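Local coordinates for protein benzoylformate Decarboxylase (Polynucleobacter necessarius, PDB 4K9Q) that binds thiamine diphosphate and a magnesium ion and probably decarboxylates benzoylformate, as other enzymes of this family do, at residues F233-T237 with D390-A396; M340-R345 with H353-V358; E366-E372 with R421-M427; K446-I450 with A511-K515. One frame throughout, in Å; residues are numbered along the deposited sequence.

Interaction 1 of 4, residues F233-T237 with D390-A396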
loop_
_atom_site.group_PDB
_atom_site.type_symbol
_atom_site.label_atom_id
_atom_site.label_comp_id
_atom_site.label_asym_id
_atom_site.label_seq_id
_atom_site.Cartn_x
_atom_site.Cartn_y
_atom_site.Cartn_z
ATOM N N PHE A 233 12.495 12.402 -25.274
ATOM C CA PHE A 233 12.837 11.156 -24.590
ATOM C C PHE A 233 12.083 9.941 -25.129
ATOM O O PHE A 233 11.606 9.094 -24.367
ATOM C CB PHE A 233 12.656 11.311 -23.080
ATOM C CG PHE A 233 13.772 12.075 -22.440
ATOM C CD1 PHE A 233 14.958 11.441 -22.132
ATOM C CD2 PHE A 233 13.655 13.437 -22.191
ATOM C CE1 PHE A 233 16.009 12.140 -21.565
ATOM C CE2 PHE A 233 14.710 14.142 -21.620
ATOM C CZ PHE A 233 15.883 13.491 -21.316
ATOM N N ALA A 234 11.980 9.859 -26.451
ATOM C CA ALA A 234 11.413 8.676 -27.084
ATOM C C ALA A 234 12.442 7.550 -27.021
ATOM O O ALA A 234 13.505 7.627 -27.635
ATOM C CB ALA A 234 11.012 8.969 -28.524
ATOM N N GLU A 235 12.093 6.508 -26.274
ATOM C CA GLU A 235 12.992 5.407 -25.964
ATOM C C GLU A 235 13.347 4.566 -27.189
ATOM O O GLU A 235 14.398 3.909 -27.219
ATOM C CB GLU A 235 12.351 4.519 -24.890
ATOM C CG GLU A 235 11.004 3.897 -25.302
ATOM C CD GLU A 235 9.798 4.711 -24.877
ATOM O OE1 GLU A 235 9.862 5.964 -24.832
ATOM O OE2 GLU A 235 8.755 4.090 -24.596
ATOM N N ARG A 236 12.460 4.573 -28.187
ATOM C CA ARG A 236 12.649 3.798 -29.409
ATOM C C ARG A 236 12.163 4.593 -30.609
ATOM O O ARG A 236 11.108 5.228 -30.561
ATOM C CB ARG A 236 11.911 2.469 -29.321
ATOM C CG ARG A 236 12.518 1.537 -28.299
ATOM C CD ARG A 236 11.675 0.331 -28.090
ATOM N NE ARG A 236 11.588 -0.473 -29.303
ATOM C CZ ARG A 236 10.935 -1.622 -29.364
ATOM N NH1 ARG A 236 10.334 -2.078 -28.275
ATOM N NH2 ARG A 236 10.886 -2.308 -30.503
ATOM N N THR A 237 12.954 4.558 -31.676
ATOM C CA THR A 237 12.723 5.379 -32.856
ATOM C C THR A 237 11.311 5.185 -33.414
ATOM O O THR A 237 10.916 4.068 -33.732
ATOM C CB THR A 237 13.747 5.012 -33.950
ATOM O OG1 THR A 237 15.069 5.045 -33.392
ATOM C CG2 THR A 237 13.652 5.985 -35.112
ATOM N N ASP A 390 13.018 -1.344 -34.990
ATOM C CA ASP A 390 13.686 -2.309 -34.115
ATOM C C ASP A 390 15.201 -2.247 -34.225
ATOM O O ASP A 390 15.877 -3.282 -34.268
ATOM C CB ASP A 390 13.196 -3.727 -34.397
ATOM C CG ASP A 390 11.716 -3.902 -34.099
ATOM O OD1 ASP A 390 11.122 -3.009 -33.442
ATOM O OD2 ASP A 390 11.147 -4.931 -34.522
ATOM N N THR A 391 15.722 -1.028 -34.240
ATOM C CA THR A 391 17.141 -0.787 -34.398
ATOM C C THR A 391 17.712 -0.006 -33.210
ATOM O O THR A 391 18.746 -0.397 -32.653
ATOM C CB THR A 391 17.404 -0.083 -35.753
ATOM O OG1 THR A 391 17.085 -1.002 -36.804
ATOM C CG2 THR A 391 18.858 0.371 -35.894
ATOM N N PHE A 392 17.031 1.068 -32.806
ATOM C CA PHE A 392 17.495 1.888 -31.679
ATOM C C PHE A 392 16.690 1.646 -30.410
ATOM O O PHE A 392 15.448 1.634 -30.437
ATOM C CB PHE A 392 17.459 3.379 -32.019
ATOM C CG PHE A 392 17.795 4.265 -30.850
ATOM C CD1 PHE A 392 19.118 4.464 -30.479
ATOM C CD2 PHE A 392 16.793 4.882 -30.111
ATOM C CE1 PHE A 392 19.436 5.273 -29.383
ATOM C CE2 PHE A 392 17.103 5.686 -29.022
ATOM C CZ PHE A 392 18.427 5.883 -28.662
ATOM N N TYR A 393 17.398 1.481 -29.296
ATOM C CA TYR A 393 16.748 1.261 -28.007
ATOM C C TYR A 393 17.454 2.018 -26.892
ATOM O O TYR A 393 18.693 2.002 -26.803
ATOM C CB TYR A 393 16.794 -0.220 -27.634
ATOM C CG TYR A 393 16.096 -1.172 -28.571
ATOM C CD1 TYR A 393 16.694 -1.565 -29.767
ATOM C CD2 TYR A 393 14.852 -1.702 -28.248
ATOM C CE1 TYR A 393 16.054 -2.461 -30.621
ATOM C CE2 TYR A 393 14.209 -2.593 -29.089
ATOM C CZ TYR A 393 14.815 -2.964 -30.273
ATOM O OH TYR A 393 14.187 -3.851 -31.120
ATOM N N THR A 394 16.670 2.640 -26.019
ATOM C CA THR A 394 17.191 3.161 -24.757
ATOM C C THR A 394 16.059 3.033 -23.726
ATOM O O THR A 394 14.975 2.510 -24.037
ATOM C CB THR A 394 17.721 4.615 -24.894
ATOM O OG1 THR A 394 18.416 5.009 -23.698
ATOM C CG2 THR A 394 16.586 5.594 -25.173
ATOM N N PHE A 395 16.307 3.481 -22.503
ATOM C CA PHE A 395 15.275 3.420 -21.459
ATOM C C PHE A 395 14.173 4.482 -21.607
ATOM O O PHE A 395 14.391 5.551 -22.187
ATOM C CB PHE A 395 15.910 3.430 -20.051
ATOM C CG PHE A 395 16.910 4.554 -19.808
ATOM C CD1 PHE A 395 17.816 4.458 -18.757
ATOM C CD2 PHE A 395 16.916 5.700 -20.583
ATOM C CE1 PHE A 395 18.736 5.470 -18.504
ATOM C CE2 PHE A 395 17.837 6.726 -20.348
ATOM C CZ PHE A 395 18.747 6.612 -19.300
ATOM N N ALA A 396 12.979 4.165 -21.117
ATOM C CA ALA A 396 11.894 5.145 -21.085
ATOM C C ALA A 396 11.927 5.986 -19.812
ATOM O O ALA A 396 11.218 6.994 -19.714
ATOM C CB ALA A 396 10.532 4.445 -21.211
HETATM O O HOH W 1 14.101 7.892 -23.546
HETATM O O HOH W 2 13.352 0.018 -31.552
HETATM O O HOH W 3 12.047 1.660 -33.499
#
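R236 overlaps Y393 so that the ring atom CE2 stands over one face of the guanidinium, 3.4 Å from R236 CZ, with the two planes 30° apart. Both side chains run the same way, and the bend of R236 at chi3 (64°) turns its NH2 to D390 OD1 at 3.0 Å, a salt bridge whose hydrogen bond is weak because it is bent. D390 OD1 also pairs with R62, and a water joins R236 NE to F392 O. Replacing R236 with an alanine would probably leave Y393 CE2 without the flat group it packs on and D390 with one positive partner fewer. The contact joins a loop of the central domain to the edge strand 392-393 of the C-terminal thiamine diphosphate-binding domain. One backbone hydrogen bond crosses, T394 N to E235 O at 2.9 Å, with N in the carbonyl plane. E235 turns its carboxylate to the methyl of A396, which is small enough to admit it, CD lying 3.7 Å from A396 CB; the charge itself is met by R210 and R276. Near A396 a water donates to F395 O and, weakly, to F233 O. At the other end T237 crosses F392 at about a right angle, its OG1 3.2 Å from F392 CB.

Interaction 2 of 4, residues M340-R345 with H353-V358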
loop_
_atom_site.group_PDB
_atom_site.type_symbol
_atom_site.label_atom_id
_atom_site.label_comp_id
_atom_site.label_asym_id
_atom_site.label_seq_id
_atom_site.Cartn_x
_atom_site.Cartn_y
_atom_site.Cartn_z
ATOM N N MET A 340 24.020 16.011 -41.438
ATOM C CA MET A 340 24.928 15.813 -40.326
ATOM C C MET A 340 26.098 16.773 -40.466
ATOM O O MET A 340 26.655 16.926 -41.561
ATOM C CB MET A 340 25.430 14.370 -40.321
ATOM C CG MET A 340 26.378 14.050 -39.176
ATOM S SD MET A 340 27.246 12.507 -39.458
ATOM C CE MET A 340 28.388 12.974 -40.757
ATOM N N THR A 341 26.445 17.437 -39.368
ATOM C CA THR A 341 27.638 18.285 -39.335
ATOM C C THR A 341 28.902 17.437 -39.234
ATOM O O THR A 341 28.830 16.241 -38.942
ATOM C CB THR A 341 27.603 19.274 -38.152
ATOM O OG1 THR A 341 27.610 18.550 -36.915
ATOM C CG2 THR A 341 26.363 20.161 -38.227
ATOM N N LYS A 342 30.053 18.055 -39.497
ATOM C CA LYS A 342 31.335 17.359 -39.474
ATOM C C LYS A 342 32.233 18.001 -38.420
ATOM O O LYS A 342 32.635 19.160 -38.552
ATOM C CB LYS A 342 32.005 17.417 -40.856
ATOM C CG LYS A 342 31.213 16.748 -41.984
ATOM C CD LYS A 342 31.385 15.242 -41.977
ATOM C CE LYS A 342 30.601 14.590 -43.115
ATOM N NZ LYS A 342 30.844 13.119 -43.202
ATOM N N GLU A 343 32.528 17.249 -37.365
ATOM C CA GLU A 343 33.319 17.754 -36.250
ATOM C C GLU A 343 34.796 17.835 -36.645
ATOM O O GLU A 343 35.243 17.140 -37.557
ATOM C CB GLU A 343 33.129 16.834 -35.030
ATOM C CG GLU A 343 33.890 17.225 -33.765
ATOM C CD GLU A 343 33.510 18.600 -33.238
ATOM O OE1 GLU A 343 34.135 19.597 -33.665
ATOM O OE2 GLU A 343 32.598 18.683 -32.379
ATOM N N ASP A 344 35.535 18.698 -35.955
ATOM C CA ASP A 344 36.979 18.831 -36.135
ATOM C C ASP A 344 37.706 17.613 -35.562
ATOM O O ASP A 344 37.829 17.469 -34.344
ATOM C CB ASP A 344 37.454 20.113 -35.440
ATOM C CG ASP A 344 38.913 20.427 -35.710
ATOM O OD1 ASP A 344 39.641 19.553 -36.230
ATOM O OD2 ASP A 344 39.332 21.552 -35.375
ATOM N N ARG A 345 38.195 16.740 -36.439
ATOM C CA ARG A 345 38.847 15.508 -36.009
ATOM C C ARG A 345 40.283 15.736 -35.579
ATOM O O ARG A 345 40.943 14.819 -35.082
ATOM C CB ARG A 345 38.805 14.459 -37.120
ATOM C CG ARG A 345 37.392 14.076 -37.505
ATOM C CD ARG A 345 37.363 12.873 -38.403
ATOM N NE ARG A 345 36.010 12.645 -38.892
ATOM C CZ ARG A 345 35.596 11.509 -39.439
ATOM N NH1 ARG A 345 36.430 10.488 -39.557
ATOM N NH2 ARG A 345 34.343 11.401 -39.865
ATOM N N HIS A 353 31.343 14.136 -30.927
ATOM C CA HIS A 353 30.700 14.100 -32.243
ATOM C C HIS A 353 31.632 13.400 -33.246
ATOM O O HIS A 353 31.177 12.641 -34.098
ATOM C CB HIS A 353 30.331 15.507 -32.728
ATOM C CG HIS A 353 29.341 15.530 -33.857
ATOM N ND1 HIS A 353 29.659 15.143 -35.142
ATOM C CD2 HIS A 353 28.045 15.925 -33.895
ATOM C CE1 HIS A 353 28.602 15.292 -35.920
ATOM N NE2 HIS A 353 27.609 15.767 -35.188
ATOM N N ALA A 354 32.936 13.637 -33.140
ATOM C CA ALA A 354 33.862 12.990 -34.068
ATOM C C ALA A 354 33.951 11.496 -33.784
ATOM O O ALA A 354 34.004 10.685 -34.704
ATOM C CB ALA A 354 35.233 13.636 -34.001
ATOM N N VAL A 355 33.970 11.132 -32.503
ATOM C CA VAL A 355 33.949 9.726 -32.111
ATOM C C VAL A 355 32.724 9.040 -32.724
ATOM O O VAL A 355 32.831 7.968 -33.326
ATOM C CB VAL A 355 33.948 9.560 -30.572
ATOM C CG1 VAL A 355 33.732 8.094 -30.181
ATOM C CG2 VAL A 355 35.259 10.079 -29.990
ATOM N N LEU A 356 31.564 9.673 -32.583
ATOM C CA LEU A 356 30.330 9.129 -33.139
ATOM C C LEU A 356 30.388 8.983 -34.662
ATOM O O LEU A 356 29.965 7.960 -35.206
ATOM C CB LEU A 356 29.135 9.984 -32.727
ATOM C CG LEU A 356 28.757 9.911 -31.247
ATOM C CD1 LEU A 356 27.911 11.106 -30.889
ATOM C CD2 LEU A 356 28.049 8.583 -30.916
ATOM N N GLU A 357 30.910 9.999 -35.345
ATOM C CA GLU A 357 31.086 9.933 -36.798
ATOM C C GLU A 357 31.950 8.752 -37.222
ATOM O O GLU A 357 31.648 8.082 -38.211
ATOM C CB GLU A 357 31.713 11.218 -37.327
ATOM C CG GLU A 357 30.794 12.425 -37.311
ATOM C CD GLU A 357 31.533 13.670 -37.747
ATOM O OE1 GLU A 357 32.051 13.666 -38.885
ATOM O OE2 GLU A 357 31.621 14.634 -36.951
ATOM N N VAL A 358 33.031 8.507 -36.485
ATOM C CA VAL A 358 33.911 7.375 -36.775
ATOM C C VAL A 358 33.177 6.042 -36.607
ATOM O O VAL A 358 33.327 5.121 -37.410
ATOM C CB VAL A 358 35.193 7.421 -35.917
ATOM C CG1 VAL A 358 35.990 6.133 -36.067
ATOM C CG2 VAL A 358 36.027 8.622 -36.331
HETATM O O HOH W 4 31.389 11.869 -40.969
HETATM O O HOH W 5 31.663 16.982 -30.190
HETATM O O HOH W 6 34.324 14.974 -39.000
#
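A histidine-carboxylate pair on helix 352-361 receives the extended segment 340-345, which runs past the helix just before the chain enters it. H353 and E357 stand one turn apart, and H353 ND1 donates to E357 OE2 at 2.7 Å, close to the ring plane but 25° out of the carboxylate plane. The same oxygen takes E343 N through its syn lone pair, at 2.8 Å and nearly straight (169°). H353 CG sits anti to the backbone N (chi1 -164°), which brings the ring to T341, with CE1 3.2 Å from T341 O; beyond it NE2 bonds to D382. The aliphatic part of E343 packs on the helix, its CG 3.8 Å from A354 CB, where a small alanine lets the segment come close. R345, its chain extended from CG to NE, crosses E357 obliquely: NH2 forms a salt bridge with E357 OE1 at 3.4 Å, its hydrogen bond weak, V358 CG2 lies over one guanidinium face, and E361 is the stronger partner of R345. Waters link E357 OE1 to K342 NZ, E343 O and R345 NE. With two N-H donors on one oxygen, and an arginine and two waters round the other, the buried E357 is likely to stay ionised.

Interaction 3 of 4, residues E366-E372 with R421-M427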
loop_
_atom_site.group_PDB
_atom_site.type_symbol
_atom_site.label_atom_id
_atom_site.label_comp_id
_atom_site.label_asym_id
_atom_site.label_seq_id
_atom_site.Cartn_x
_atom_site.Cartn_y
_atom_site.Cartn_z
ATOM N N GLU A 366 23.280 -3.142 -40.980
ATOM C CA GLU A 366 22.396 -3.672 -39.946
ATOM C C GLU A 366 23.061 -3.866 -38.580
ATOM O O GLU A 366 23.795 -4.836 -38.360
ATOM C CB GLU A 366 21.749 -4.973 -40.406
ATOM C CG GLU A 366 20.752 -4.784 -41.526
ATOM C CD GLU A 366 19.703 -5.870 -41.540
ATOM O OE1 GLU A 366 18.602 -5.612 -42.069
ATOM O OE2 GLU A 366 19.971 -6.974 -41.012
ATOM N N ILE A 367 22.790 -2.931 -37.672
ATOM C CA ILE A 367 23.214 -3.045 -36.282
ATOM C C ILE A 367 22.017 -2.754 -35.386
ATOM O O ILE A 367 20.989 -2.252 -35.849
ATOM C CB ILE A 367 24.355 -2.046 -35.923
ATOM C CG1 ILE A 367 23.875 -0.595 -36.030
ATOM C CG2 ILE A 367 25.571 -2.272 -36.801
ATOM C CD1 ILE A 367 24.872 0.413 -35.463
ATOM N N VAL A 368 22.138 -3.114 -34.115
ATOM C CA VAL A 368 21.229 -2.612 -33.090
ATOM C C VAL A 368 22.029 -1.561 -32.338
ATOM O O VAL A 368 23.201 -1.780 -32.042
ATOM C CB VAL A 368 20.781 -3.730 -32.142
ATOM C CG1 VAL A 368 20.008 -3.151 -30.960
ATOM C CG2 VAL A 368 19.918 -4.752 -32.896
ATOM N N LEU A 369 21.421 -0.405 -32.075
ATOM C CA LEU A 369 22.111 0.684 -31.390
ATOM C C LEU A 369 21.420 0.952 -30.060
ATOM O O LEU A 369 20.210 1.168 -30.022
ATOM C CB LEU A 369 22.093 1.958 -32.240
ATOM C CG LEU A 369 22.866 3.121 -31.608
ATOM C CD1 LEU A 369 24.340 2.817 -31.599
ATOM C CD2 LEU A 369 22.603 4.423 -32.367
ATOM N N VAL A 370 22.192 0.930 -28.978
ATOM C CA VAL A 370 21.682 1.198 -27.632
ATOM C C VAL A 370 22.467 2.373 -27.056
ATOM O O VAL A 370 23.648 2.525 -27.351
ATOM C CB VAL A 370 21.880 -0.041 -26.746
ATOM C CG1 VAL A 370 21.404 0.221 -25.316
ATOM C CG2 VAL A 370 21.125 -1.237 -27.346
ATOM N N GLU A 371 21.823 3.227 -26.269
ATOM C CA GLU A 371 22.524 4.397 -25.744
ATOM C C GLU A 371 22.186 4.694 -24.282
ATOM O O GLU A 371 21.022 4.678 -23.877
ATOM C CB GLU A 371 22.276 5.628 -26.630
ATOM C CG GLU A 371 22.704 6.973 -26.034
ATOM C CD GLU A 371 21.665 7.560 -25.084
ATOM O OE1 GLU A 371 22.058 7.991 -23.979
ATOM O OE2 GLU A 371 20.449 7.598 -25.426
ATOM N N GLU A 372 23.225 4.952 -23.500
ATOM C CA GLU A 372 23.093 5.455 -22.136
ATOM C C GLU A 372 24.343 6.275 -21.854
ATOM O O GLU A 372 25.210 5.873 -21.083
ATOM C CB GLU A 372 22.942 4.312 -21.129
ATOM C CG GLU A 372 22.530 4.766 -19.723
ATOM C CD GLU A 372 22.240 3.602 -18.797
ATOM O OE1 GLU A 372 21.220 2.898 -18.993
ATOM O OE2 GLU A 372 23.039 3.379 -17.872
ATOM N N ARG A 421 22.308 -9.427 -35.665
ATOM C CA ARG A 421 22.945 -8.124 -35.763
ATOM C C ARG A 421 23.804 -7.875 -34.522
ATOM O O ARG A 421 23.418 -8.258 -33.419
ATOM C CB ARG A 421 21.885 -7.027 -35.859
ATOM C CG ARG A 421 21.048 -7.079 -37.122
ATOM C CD ARG A 421 19.924 -6.055 -37.053
ATOM N NE ARG A 421 18.943 -6.411 -36.033
ATOM C CZ ARG A 421 17.966 -5.610 -35.628
ATOM N NH1 ARG A 421 17.849 -4.402 -36.154
ATOM N NH2 ARG A 421 17.105 -6.012 -34.698
ATOM N N PRO A 422 24.961 -7.216 -34.691
ATOM C CA PRO A 422 25.730 -6.810 -33.509
ATOM C C PRO A 422 24.984 -5.720 -32.742
ATOM O O PRO A 422 24.291 -4.916 -33.362
ATOM C CB PRO A 422 27.029 -6.255 -34.102
ATOM C CG PRO A 422 26.673 -5.850 -35.491
ATOM C CD PRO A 422 25.619 -6.824 -35.950
ATOM N N VAL A 423 25.104 -5.706 -31.418
ATOM C CA VAL A 423 24.492 -4.639 -30.631
ATOM C C VAL A 423 25.577 -3.658 -30.199
ATOM O O VAL A 423 26.421 -3.990 -29.368
ATOM C CB VAL A 423 23.773 -5.182 -29.386
ATOM C CG1 VAL A 423 23.162 -4.031 -28.576
ATOM C CG2 VAL A 423 22.706 -6.207 -29.788
ATOM N N VAL A 424 25.556 -2.459 -30.772
ATOM C CA VAL A 424 26.549 -1.446 -30.446
ATOM C C VAL A 424 25.973 -0.533 -29.369
ATOM O O VAL A 424 24.889 0.030 -29.536
ATOM C CB VAL A 424 26.904 -0.625 -31.688
ATOM C CG1 VAL A 424 27.903 0.462 -31.345
ATOM C CG2 VAL A 424 27.483 -1.543 -32.770
ATOM N N THR A 425 26.688 -0.393 -28.262
ATOM C CA THR A 425 26.127 0.269 -27.076
ATOM C C THR A 425 26.989 1.465 -26.649
ATOM O O THR A 425 28.151 1.293 -26.256
ATOM C CB THR A 425 25.969 -0.756 -25.924
ATOM O OG1 THR A 425 25.235 -1.895 -26.401
ATOM C CG2 THR A 425 25.221 -0.142 -24.750
ATOM N N LEU A 426 26.422 2.670 -26.734
ATOM C CA LEU A 426 27.144 3.909 -26.433
ATOM C C LEU A 426 26.939 4.246 -24.960
ATOM O O LEU A 426 25.823 4.570 -24.549
ATOM C CB LEU A 426 26.602 5.048 -27.296
ATOM C CG LEU A 426 26.483 4.760 -28.800
ATOM C CD1 LEU A 426 25.765 5.904 -29.546
ATOM C CD2 LEU A 426 27.844 4.454 -29.419
ATOM N N MET A 427 28.002 4.156 -24.162
ATOM C CA MET A 427 27.874 4.243 -22.701
ATOM C C MET A 427 28.692 5.388 -22.130
ATOM O O MET A 427 29.843 5.575 -22.506
ATOM C CB MET A 427 28.382 2.951 -22.045
ATOM C CG MET A 427 27.592 1.700 -22.362
ATOM S SD MET A 427 25.903 1.774 -21.743
ATOM C CE MET A 427 26.158 2.187 -20.012
HETATM O O HOH W 7 19.274 -2.618 -38.114
#
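R421 turns one guanidinium face to a methyl of V368, CG2 standing 3.4 Å from the guanidinium plane over its centre, the two side chains crossing at about a right angle. This happens at the start of two neighbouring parallel strands, 368-372 and 423-428, in the six-stranded parallel sheet of the C-terminal thiamine diphosphate-binding domain. The short strand axes run 16° from parallel, and five backbone bonds alternate from one strand to the other, beginning with V368 N to P422 O at 2.9 Å. The bend of R421 at chi3 (-68°) brings the planar group back against V368; its charge is paired with E414, while NH1 bonds to D390 O and, through a water, to I367 O.

Beyond the arginine, valines suit the strands because their branched CB atoms fill the space beside the backbone. V368 and V423 lie side by side, pointing the same way, whereas V370 leans obliquely across V423, CG2 to CG1 at 3.7 Å. V370 also runs alongside T425, whose buried OG1 has no polar partner and is 3.8 Å from V370 CB. Helix 403-417 packs against this face of the sheet. On the other face L369 crosses L426 obliquely, CD1 to CD1 at 4.0 Å, and helix 377-383 packs on L426. At the cofactor end, E372, last residue of its strand, accepts from the backbone N-H groups of G401 and D403 on the V370 face, close to thiamine diphosphate. Folded at chi2 and chi3, M427 crosses E372 obliquely, its SD 3.9 Å from E372 CB.

Interaction 4 of 4, residues K446-I450 with A511-K515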
loop_
_atom_site.group_PDB
_atom_site.type_symbol
_atom_site.label_atom_id
_atom_site.label_comp_id
_atom_site.label_asym_id
_atom_site.label_seq_id
_atom_site.Cartn_x
_atom_site.Cartn_y
_atom_site.Cartn_z
ATOM N N LYS A 446 28.232 -15.434 -24.786
ATOM C CA LYS A 446 28.878 -15.125 -26.066
ATOM C C LYS A 446 28.015 -14.238 -26.968
ATOM O O LYS A 446 27.994 -14.406 -28.186
ATOM C CB LYS A 446 29.295 -16.418 -26.785
ATOM C CG LYS A 446 30.254 -17.265 -25.965
ATOM C CD LYS A 446 30.654 -18.538 -26.693
ATOM C CE LYS A 446 31.692 -19.300 -25.891
ATOM N NZ LYS A 446 31.205 -19.611 -24.513
ATOM N N THR A 447 27.324 -13.276 -26.367
ATOM C CA THR A 447 26.551 -12.306 -27.144
ATOM C C THR A 447 27.468 -11.335 -27.878
ATOM O O THR A 447 28.533 -10.943 -27.366
ATOM C CB THR A 447 25.568 -11.484 -26.259
ATOM O OG1 THR A 447 26.293 -10.852 -25.196
ATOM C CG2 THR A 447 24.495 -12.389 -25.663
ATOM N N HIS A 448 27.060 -10.945 -29.081
ATOM C CA HIS A 448 27.842 -9.988 -29.850
ATOM C C HIS A 448 27.403 -8.580 -29.461
ATOM O O HIS A 448 26.427 -8.045 -29.993
ATOM C CB HIS A 448 27.668 -10.219 -31.348
ATOM C CG HIS A 448 28.705 -9.534 -32.182
ATOM N ND1 HIS A 448 28.749 -9.645 -33.555
ATOM C CD2 HIS A 448 29.736 -8.727 -31.835
ATOM C CE1 HIS A 448 29.761 -8.935 -34.018
ATOM N NE2 HIS A 448 30.380 -8.371 -32.994
ATOM N N VAL A 449 28.126 -8.008 -28.502
ATOM C CA VAL A 449 27.793 -6.710 -27.937
ATOM C C VAL A 449 29.069 -5.906 -27.848
ATOM O O VAL A 449 30.082 -6.396 -27.353
ATOM C CB VAL A 449 27.187 -6.848 -26.512
ATOM C CG1 VAL A 449 26.921 -5.463 -25.903
ATOM C CG2 VAL A 449 25.906 -7.682 -26.538
ATOM N N ILE A 450 29.013 -4.670 -28.320
ATOM C CA ILE A 450 30.186 -3.817 -28.362
ATOM C C ILE A 450 29.906 -2.573 -27.545
ATOM O O ILE A 450 29.083 -1.728 -27.936
ATOM C CB ILE A 450 30.513 -3.404 -29.811
ATOM C CG1 ILE A 450 30.741 -4.647 -30.676
ATOM C CG2 ILE A 450 31.743 -2.491 -29.852
ATOM C CD1 ILE A 450 30.831 -4.343 -32.149
ATOM N N ALA A 511 36.081 -5.337 -33.178
ATOM C CA ALA A 511 34.953 -5.761 -32.351
ATOM C C ALA A 511 33.779 -6.239 -33.228
ATOM O O ALA A 511 33.083 -7.194 -32.889
ATOM C CB ALA A 511 34.523 -4.638 -31.409
ATOM N N LEU A 512 33.568 -5.584 -34.371
ATOM C CA LEU A 512 32.519 -6.004 -35.296
ATOM C C LEU A 512 32.773 -7.394 -35.881
ATOM O O LEU A 512 31.832 -8.113 -36.203
ATOM C CB LEU A 512 32.336 -4.977 -36.417
ATOM C CG LEU A 512 31.621 -3.683 -36.005
ATOM C CD1 LEU A 512 31.875 -2.601 -37.049
ATOM C CD2 LEU A 512 30.129 -3.913 -35.805
ATOM N N SER A 513 34.045 -7.771 -36.011
ATOM C CA SER A 513 34.400 -9.081 -36.556
ATOM C C SER A 513 34.466 -10.174 -35.489
ATOM O O SER A 513 34.600 -11.360 -35.808
ATOM C CB SER A 513 35.750 -9.000 -37.268
ATOM O OG SER A 513 36.809 -9.002 -36.324
ATOM N N PHE A 514 34.397 -9.771 -34.224
ATOM C CA PHE A 514 34.508 -10.706 -33.102
ATOM C C PHE A 514 33.127 -10.979 -32.510
ATOM O O PHE A 514 32.502 -10.081 -31.936
ATOM C CB PHE A 514 35.451 -10.123 -32.034
ATOM C CG PHE A 514 35.530 -10.944 -30.769
ATOM C CD1 PHE A 514 36.227 -12.144 -30.740
ATOM C CD2 PHE A 514 34.926 -10.507 -29.605
ATOM C CE1 PHE A 514 36.295 -12.897 -29.582
ATOM C CE2 PHE A 514 34.999 -11.255 -28.442
ATOM C CZ PHE A 514 35.680 -12.454 -28.433
ATOM N N LYS A 515 32.653 -12.215 -32.658
ATOM C CA LYS A 515 31.339 -12.602 -32.161
ATOM C C LYS A 515 31.418 -12.869 -30.658
ATOM O O LYS A 515 31.591 -14.011 -30.209
ATOM C CB LYS A 515 30.817 -13.831 -32.911
ATOM C CG LYS A 515 29.306 -13.907 -33.016
ATOM C CD LYS A 515 28.622 -14.153 -31.669
ATOM C CE LYS A 515 28.633 -15.631 -31.284
ATOM N NZ LYS A 515 27.591 -15.957 -30.254
#
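With CG anti to the backbone N (chi1 -164°), H448 swings its imidazole out from just before strand 449-455 and against the C-terminal end of helix 501-513. K515, bent at chi2 and chi3, folds so that its amino group reaches the backbone of K446. H448 NE2 donates to A511 O at 3.0 Å, with the acceptor near the ring plane. Over one face of the same ring lies K515 CA, 4.1 Å from the centroid of the H448 ring and 11° off the normal, a CH-pi contact; F514 O also comes over that face. At the ring edge L512 O is 3.1 Å from H448 CE1. A511 O takes F514 N as well, and so has two donors where the helix gives way to the following loop.

K515 NZ bonds to K446 O at 2.6 Å, and E415 offers a long, weak ion pair. K446, the first residue past helix 438-445, has the positive phi of a Schellman motif. Further into the fold, I450 CD1 packs on both A511 CB and L512 CD2, at 3.8 and 3.7 Å; a small alanine lets strand and helix close up, and the isoleucine is long enough to touch both residues. An alanine in place of H448 is likely to leave A511 O with F514 N alone and to strip K515 CA of the ring it packs on. With the A511 and L512 carbonyl oxygens of the helix end at its edge, and F514 O over its face, a protonated ring would probably be favoured.

In the fold
Following the chain from the N terminus, the loop after strand 228-230 in the central domain opens interaction 1, which closes only at residues 390-396. Interaction 2 closes a short loop at the start of helix 352-361 and is nested inside that long one. Interaction 3 crosses interaction 1: residues 366-372 lie within its loop, while 421-427 follow it; interaction 2 touches interaction 3 where L356 packs on L426. Strands 392-393 and 368-372 are neighbours in the sheet, and T394 OG1 also meets E371 O. Interaction 4 comes last, in series, and adjoins interaction 3 through strands 423-428 and 449-455. Together they join the central domain, helices 352-361 and 501-513 and the C-terminal sheet.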